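Local structure of ferric uptake regulation protein (Pseudomonas aeruginosa, 1MZB) at residues R10-K15 against E64-V69; D90-V95 against L130-K135. The protein probably represses iron-uptake genes by binding their operators as a metal-loaded dimer, thereby helping to keep cellular iron in balance. All blocks are in the same frame, centred on the assembly; numbering follows the deposited sequence.

Contact 1: residues R10-K15 against E64-V69; sequences RKAGLK and EAAGLV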
loop_
_atom_site.group_PDB
_atom_site.type_symbol
_atom_site.label_atom_id
_atom_site.label_comp_id
_atom_site.label_asym_id
_atom_site.label_seq_id
_atom_site.Cartn_x
_atom_site.Cartn_y
_atom_site.Cartn_z
ATOM N N ARG A 10 -5.986 21.910 3.534
ATOM C CA ARG A 10 -7.279 22.541 3.250
ATOM C C ARG A 10 -8.374 21.502 3.073
ATOM O O ARG A 10 -9.454 21.633 3.651
ATOM C CB ARG A 10 -7.163 23.440 2.019
ATOM C CG ARG A 10 -6.314 24.660 2.320
ATOM C CD ARG A 10 -5.931 25.456 1.101
ATOM N NE ARG A 10 -5.106 26.592 1.499
ATOM C CZ ARG A 10 -4.048 27.028 0.822
ATOM N NH1 ARG A 10 -3.676 26.420 -0.299
ATOM N NH2 ARG A 10 -3.359 28.070 1.274
ATOM N N LYS A 11 -8.092 20.460 2.298
ATOM C CA LYS A 11 -9.055 19.384 2.092
ATOM C C LYS A 11 -9.491 18.797 3.435
ATOM O O LYS A 11 -10.604 18.270 3.549
ATOM C CB LYS A 11 -8.451 18.265 1.246
ATOM C CG LYS A 11 -8.657 18.380 -0.260
ATOM C CD LYS A 11 -7.675 19.339 -0.944
ATOM C CE LYS A 11 -8.081 20.802 -0.797
ATOM N NZ LYS A 11 -7.045 21.738 -1.341
ATOM N N ALA A 12 -8.620 18.896 4.442
ATOM C CA ALA A 12 -8.897 18.374 5.780
ATOM C C ALA A 12 -9.521 19.411 6.714
ATOM O O ALA A 12 -9.574 19.208 7.926
ATOM C CB ALA A 12 -7.609 17.823 6.402
ATOM N N GLY A 13 -9.998 20.520 6.148
ATOM C CA GLY A 13 -10.618 21.562 6.949
ATOM C C GLY A 13 -9.705 22.174 7.988
ATOM O O GLY A 13 -10.158 22.631 9.048
ATOM N N LEU A 14 -8.414 22.195 7.679
ATOM C CA LEU A 14 -7.416 22.742 8.588
ATOM C C LEU A 14 -6.660 23.907 7.965
ATOM O O LEU A 14 -6.112 23.788 6.868
ATOM C CB LEU A 14 -6.413 21.658 8.980
ATOM C CG LEU A 14 -6.989 20.388 9.618
ATOM C CD1 LEU A 14 -5.826 19.469 10.016
ATOM C CD2 LEU A 14 -7.833 20.749 10.844
ATOM N N LYS A 15 -6.624 25.030 8.676
ATOM C CA LYS A 15 -5.931 26.216 8.186
ATOM C C LYS A 15 -4.456 25.891 8.039
ATOM O O LYS A 15 -3.908 25.113 8.820
ATOM C CB LYS A 15 -6.123 27.377 9.157
ATOM N N GLU A 64 -4.871 13.522 13.136
ATOM C CA GLU A 64 -5.555 12.266 13.315
ATOM C C GLU A 64 -7.075 12.427 13.201
ATOM O O GLU A 64 -7.751 11.644 12.534
ATOM C CB GLU A 64 -5.200 11.698 14.684
ATOM C CG GLU A 64 -5.829 10.370 14.956
ATOM C CD GLU A 64 -6.523 10.387 16.290
ATOM O OE1 GLU A 64 -5.824 10.236 17.326
ATOM O OE2 GLU A 64 -7.768 10.601 16.298
ATOM N N ALA A 65 -7.592 13.424 13.886
ATOM C CA ALA A 65 -9.032 13.691 13.889
ATOM C C ALA A 65 -9.527 14.021 12.486
ATOM O O ALA A 65 -10.644 13.641 12.094
ATOM C CB ALA A 65 -9.321 14.832 14.818
ATOM N N ALA A 66 -8.682 14.727 11.748
ATOM C CA ALA A 66 -8.969 15.147 10.385
ATOM C C ALA A 66 -8.865 14.023 9.377
ATOM O O ALA A 66 -9.376 14.139 8.260
ATOM C CB ALA A 66 -8.017 16.293 9.998
ATOM N N GLY A 67 -8.200 12.937 9.750
ATOM C CA GLY A 67 -8.055 11.833 8.830
ATOM C C GLY A 67 -6.758 11.848 8.037
ATOM O O GLY A 67 -6.556 10.984 7.190
ATOM N N LEU A 68 -5.888 12.812 8.288
ATOM C CA LEU A 68 -4.609 12.837 7.580
ATOM C C LEU A 68 -3.672 11.754 8.147
ATOM O O LEU A 68 -2.769 11.283 7.457
ATOM C CB LEU A 68 -3.940 14.189 7.743
ATOM C CG LEU A 68 -4.610 15.291 6.929
ATOM C CD1 LEU A 68 -3.906 16.605 7.233
ATOM C CD2 LEU A 68 -4.522 14.932 5.432
ATOM N N VAL A 69 -3.842 11.412 9.421
ATOM C CA VAL A 69 -2.993 10.346 10.000
ATOM C C VAL A 69 -3.873 9.401 10.795
ATOM O O VAL A 69 -5.010 9.743 11.122
ATOM C CB VAL A 69 -1.851 10.866 10.941
ATOM C CG1 VAL A 69 -1.025 11.937 10.244
ATOM C CG2 VAL A 69 -2.382 11.327 12.261
#
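Leu-68 and Ala-12 meet where two helices come to an end, a small worked example of how chain turns, rather than helix flanks, can be packed together. The side chain of Leu-68 shows the pattern when followed outward. Its CB sets the direction toward residues 10-15 but makes no close contact with them. One atom further, Leu-68 CG lies 4.0 Å from Ala-12 CB. The second torsion is extended (chi2 177°), which carries CD1 along the outgoing line of the chain; Leu-68 CD1 stays beside the same methyl, 4.0 Å from Ala-12 CB, while approaching Leu-14 CD1 more loosely, at 4.4 Å. Leu-68 CD2 branches off to another side and passes Ala-12 CB at 4.3 Å. The alanine methyl thus rests against the forked end of the leucine.

From the facing segment Leu-14 answers in kind. It too is extended at chi2, and its CD1 lies 3.9 Å from Ala-66 CB, the methyl that also meets Ala-12 CB at 3.9 Å. Two alanines and two leucines make the whole contact, which is apolar and has no hydrogen bond across it. Phe-63 of helix 53-66 touches both leucines and extends the apolar surface.

Each helix ends in a Schellman motif with a glycine of positive phi, Gly-13 after helix 4-11 and Gly-67 after helix 53-66, and each turn brings the leucine beyond it round to the contact. The arrangement belongs to the winged-helix DNA-binding domain of Fur proteins, joining the N-terminal helix to the point where helix 53-66, probably the recognition helix, gives way to the wing strand 69-72.

Contact 2: residues D90-V95 against L130-K135; sequences DHMVCV and LYVRKK. With ZN (zinc ion), chain B; ZN (zinc ion), chain C.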
loop_
_atom_site.group_PDB
_atom_site.type_symbol
_atom_site.label_atom_id
_atom_site.label_comp_id
_atom_site.label_asym_id
_atom_site.label_seq_id
_atom_site.Cartn_x
_atom_site.Cartn_y
_atom_site.Cartn_z
ATOM N N ASP A 90 -1.947 -3.300 6.974
ATOM C CA ASP A 90 -2.404 -3.756 8.278
ATOM C C ASP A 90 -1.072 -4.081 8.933
ATOM O O ASP A 90 -0.048 -3.831 8.329
ATOM C CB ASP A 90 -3.269 -4.957 8.108
ATOM C CG ASP A 90 -4.517 -4.628 7.281
ATOM O OD1 ASP A 90 -5.205 -3.653 7.604
ATOM O OD2 ASP A 90 -4.767 -5.332 6.358
ATOM N N HIS A 91 -1.062 -4.642 10.124
ATOM C CA HIS A 91 0.239 -4.826 10.776
ATOM C C HIS A 91 0.419 -6.107 11.537
ATOM O O HIS A 91 -0.525 -6.606 12.145
ATOM C CB HIS A 91 0.472 -3.676 11.807
ATOM C CG HIS A 91 0.414 -2.291 11.240
ATOM N ND1 HIS A 91 -0.777 -1.658 10.970
ATOM C CD2 HIS A 91 1.433 -1.483 10.870
ATOM C CE1 HIS A 91 -0.452 -0.499 10.443
ATOM N NE2 HIS A 91 0.853 -0.351 10.365
ATOM N N MET A 92 1.644 -6.634 11.502
ATOM C CA MET A 92 2.014 -7.758 12.340
ATOM C C MET A 92 2.913 -7.088 13.415
ATOM O O MET A 92 3.716 -6.188 13.106
ATOM C CB MET A 92 2.849 -8.781 11.570
ATOM C CG MET A 92 1.979 -9.729 10.798
ATOM S SD MET A 92 2.962 -10.777 9.780
ATOM C CE MET A 92 4.003 -11.434 10.908
ATOM N N VAL A 93 2.726 -7.469 14.673
ATOM C CA VAL A 93 3.546 -6.893 15.749
ATOM C C VAL A 93 4.207 -8.047 16.511
ATOM O O VAL A 93 3.518 -8.967 16.967
ATOM C CB VAL A 93 2.670 -6.084 16.719
ATOM C CG1 VAL A 93 3.535 -5.449 17.804
ATOM C CG2 VAL A 93 1.945 -4.990 15.965
ATOM N N CYS A 94 5.530 -7.993 16.635
ATOM C CA CYS A 94 6.304 -9.011 17.353
ATOM C C CYS A 94 6.116 -8.681 18.819
ATOM O O CYS A 94 6.616 -7.672 19.303
ATOM C CB CYS A 94 7.774 -8.915 16.968
ATOM S SG CYS A 94 8.025 -9.425 15.281
ATOM N N VAL A 95 5.388 -9.538 19.524
ATOM C CA VAL A 95 5.074 -9.257 20.902
ATOM C C VAL A 95 6.275 -9.126 21.795
ATOM O O VAL A 95 6.289 -8.293 22.683
ATOM C CB VAL A 95 4.119 -10.316 21.521
ATOM C CG1 VAL A 95 2.845 -10.443 20.688
ATOM C CG2 VAL A 95 4.809 -11.649 21.633
ATOM N N LEU A 130 -1.991 -8.381 13.792
ATOM C CA LEU A 130 -1.714 -9.774 14.096
ATOM C C LEU A 130 -0.523 -9.764 15.052
ATOM O O LEU A 130 0.513 -9.233 14.706
ATOM C CB LEU A 130 -1.348 -10.538 12.816
ATOM C CG LEU A 130 -2.465 -10.544 11.764
ATOM C CD1 LEU A 130 -1.999 -11.355 10.552
ATOM C CD2 LEU A 130 -3.734 -11.113 12.363
ATOM N N TYR A 131 -0.701 -10.295 16.259
ATOM C CA TYR A 131 0.389 -10.305 17.224
ATOM C C TYR A 131 1.095 -11.612 17.009
ATOM O O TYR A 131 0.463 -12.656 17.016
ATOM C CB TYR A 131 -0.133 -10.181 18.656
ATOM C CG TYR A 131 -0.817 -8.839 18.892
ATOM C CD1 TYR A 131 -0.071 -7.689 19.178
ATOM C CD2 TYR A 131 -2.205 -8.721 18.776
ATOM C CE1 TYR A 131 -0.693 -6.445 19.348
ATOM C CE2 TYR A 131 -2.841 -7.457 18.943
ATOM C CZ TYR A 131 -2.068 -6.348 19.231
ATOM O OH TYR A 131 -2.675 -5.127 19.427
ATOM N N VAL A 132 2.408 -11.543 16.828
ATOM C CA VAL A 132 3.153 -12.754 16.504
ATOM C C VAL A 132 4.428 -12.985 17.299
ATOM O O VAL A 132 4.921 -12.109 18.009
ATOM C CB VAL A 132 3.493 -12.753 15.018
ATOM C CG1 VAL A 132 2.185 -12.685 14.168
ATOM C CG2 VAL A 132 4.432 -11.567 14.699
ATOM N N ARG A 133 4.965 -14.189 17.143
ATOM C CA ARG A 133 6.215 -14.547 17.822
ATOM C C ARG A 133 6.950 -15.472 16.845
ATOM O O ARG A 133 6.314 -16.271 16.188
ATOM C CB ARG A 133 5.905 -15.287 19.125
ATOM C CG ARG A 133 7.168 -15.804 19.838
ATOM C CD ARG A 133 6.858 -16.372 21.209
ATOM N NE ARG A 133 6.609 -15.336 22.209
ATOM C CZ ARG A 133 5.531 -15.299 22.990
ATOM N NH1 ARG A 133 4.599 -16.243 22.876
ATOM N NH2 ARG A 133 5.396 -14.337 23.905
ATOM N N LYS A 134 8.270 -15.336 16.718
ATOM C CA LYS A 134 9.027 -16.192 15.800
ATOM C C LYS A 134 8.874 -17.643 16.239
ATOM O O LYS A 134 9.052 -17.958 17.420
ATOM C CB LYS A 134 10.509 -15.790 15.790
ATOM N N LYS A 135 8.532 -18.519 15.291
ATOM C CA LYS A 135 8.346 -19.943 15.580
ATOM C C LYS A 135 9.650 -20.498 16.118
ATOM O O LYS A 135 9.666 -21.501 16.834
ATOM C CB LYS A 135 7.940 -20.695 14.318
HETATM ZN ZN ZN B . -6.553 -4.293 5.700
HETATM ZN ZN ZN C . 1.961 1.108 9.465
HETATM O O HOH W 1 -7.443 -6.095 6.811
#
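His-91 and Leu-130 meet in the parallel pairing of strands 90-94 and 129-132, one residue after the zinc ligand Asp-90. Both carboxylate oxygens of Asp-90 grip one zinc ion, OD1 at 2.4 Å and OD2 at 2.2 Å, so the group is chelating; a water, His-88, Glu-109 and His-126 complete the site. His-91 turns its ring away from residues 130-135 and binds a second zinc through NE2 at 2.0 Å, while its backbone O accepts a hydrogen bond from Leu-130 N at 2.8 Å.

Met-92 follows on the face shared with Leu-130. A turn about its CG-SD bond (chi3 55°) swings CE across Val-132, 3.8 Å from CG2 and nearly as close to CG1. Val-93 then uses both backbone groups: its N binds Leu-130 O at 2.8 Å, and its O accepts a hydrogen bond from Val-132 N. On the other face its CB lies obliquely against the Tyr-131 ring. Cys-94 returns to the methionine face, where SG makes a looser contact with Val-132.

At Val-95 the strand has ended, yet its N still bonds to Val-132 O. The two methyls divide their partners: CG1 packs on Tyr-131 CB at 3.6 Å, and CG2 lies over one face of the Arg-133 guanidinium, 3.6 Å from NH2. That guanidinium is also held by a salt bridge to Asp-96. Backbone bonds and apolar packing thus hold a strand whose first two residues are ligands of different zincs, and changes at the metals could perhaps be felt in the sheet.

In the fold
Contact 1 closes before contact 2 opens, so the two come in series along the chain. Their centres are 30 Å apart, on opposite sides of the chain's centre, and their nearest atoms remain about 10 Å apart without touching. They share no helix or sheet: contact 1 joins the ends of helices 4-11 and 53-66, whereas contact 2 pairs strands 90-94 and 129-132 within the mixed sheet completed by 100-103. This is the two-domain plan of Fur proteins, DNA binding first and dimerisation second. The zinc held by His-91 is also bound by His-34, Glu-82 and Glu-102, and probably bridges the two domains; metal occupancy could therefore influence their relative placement.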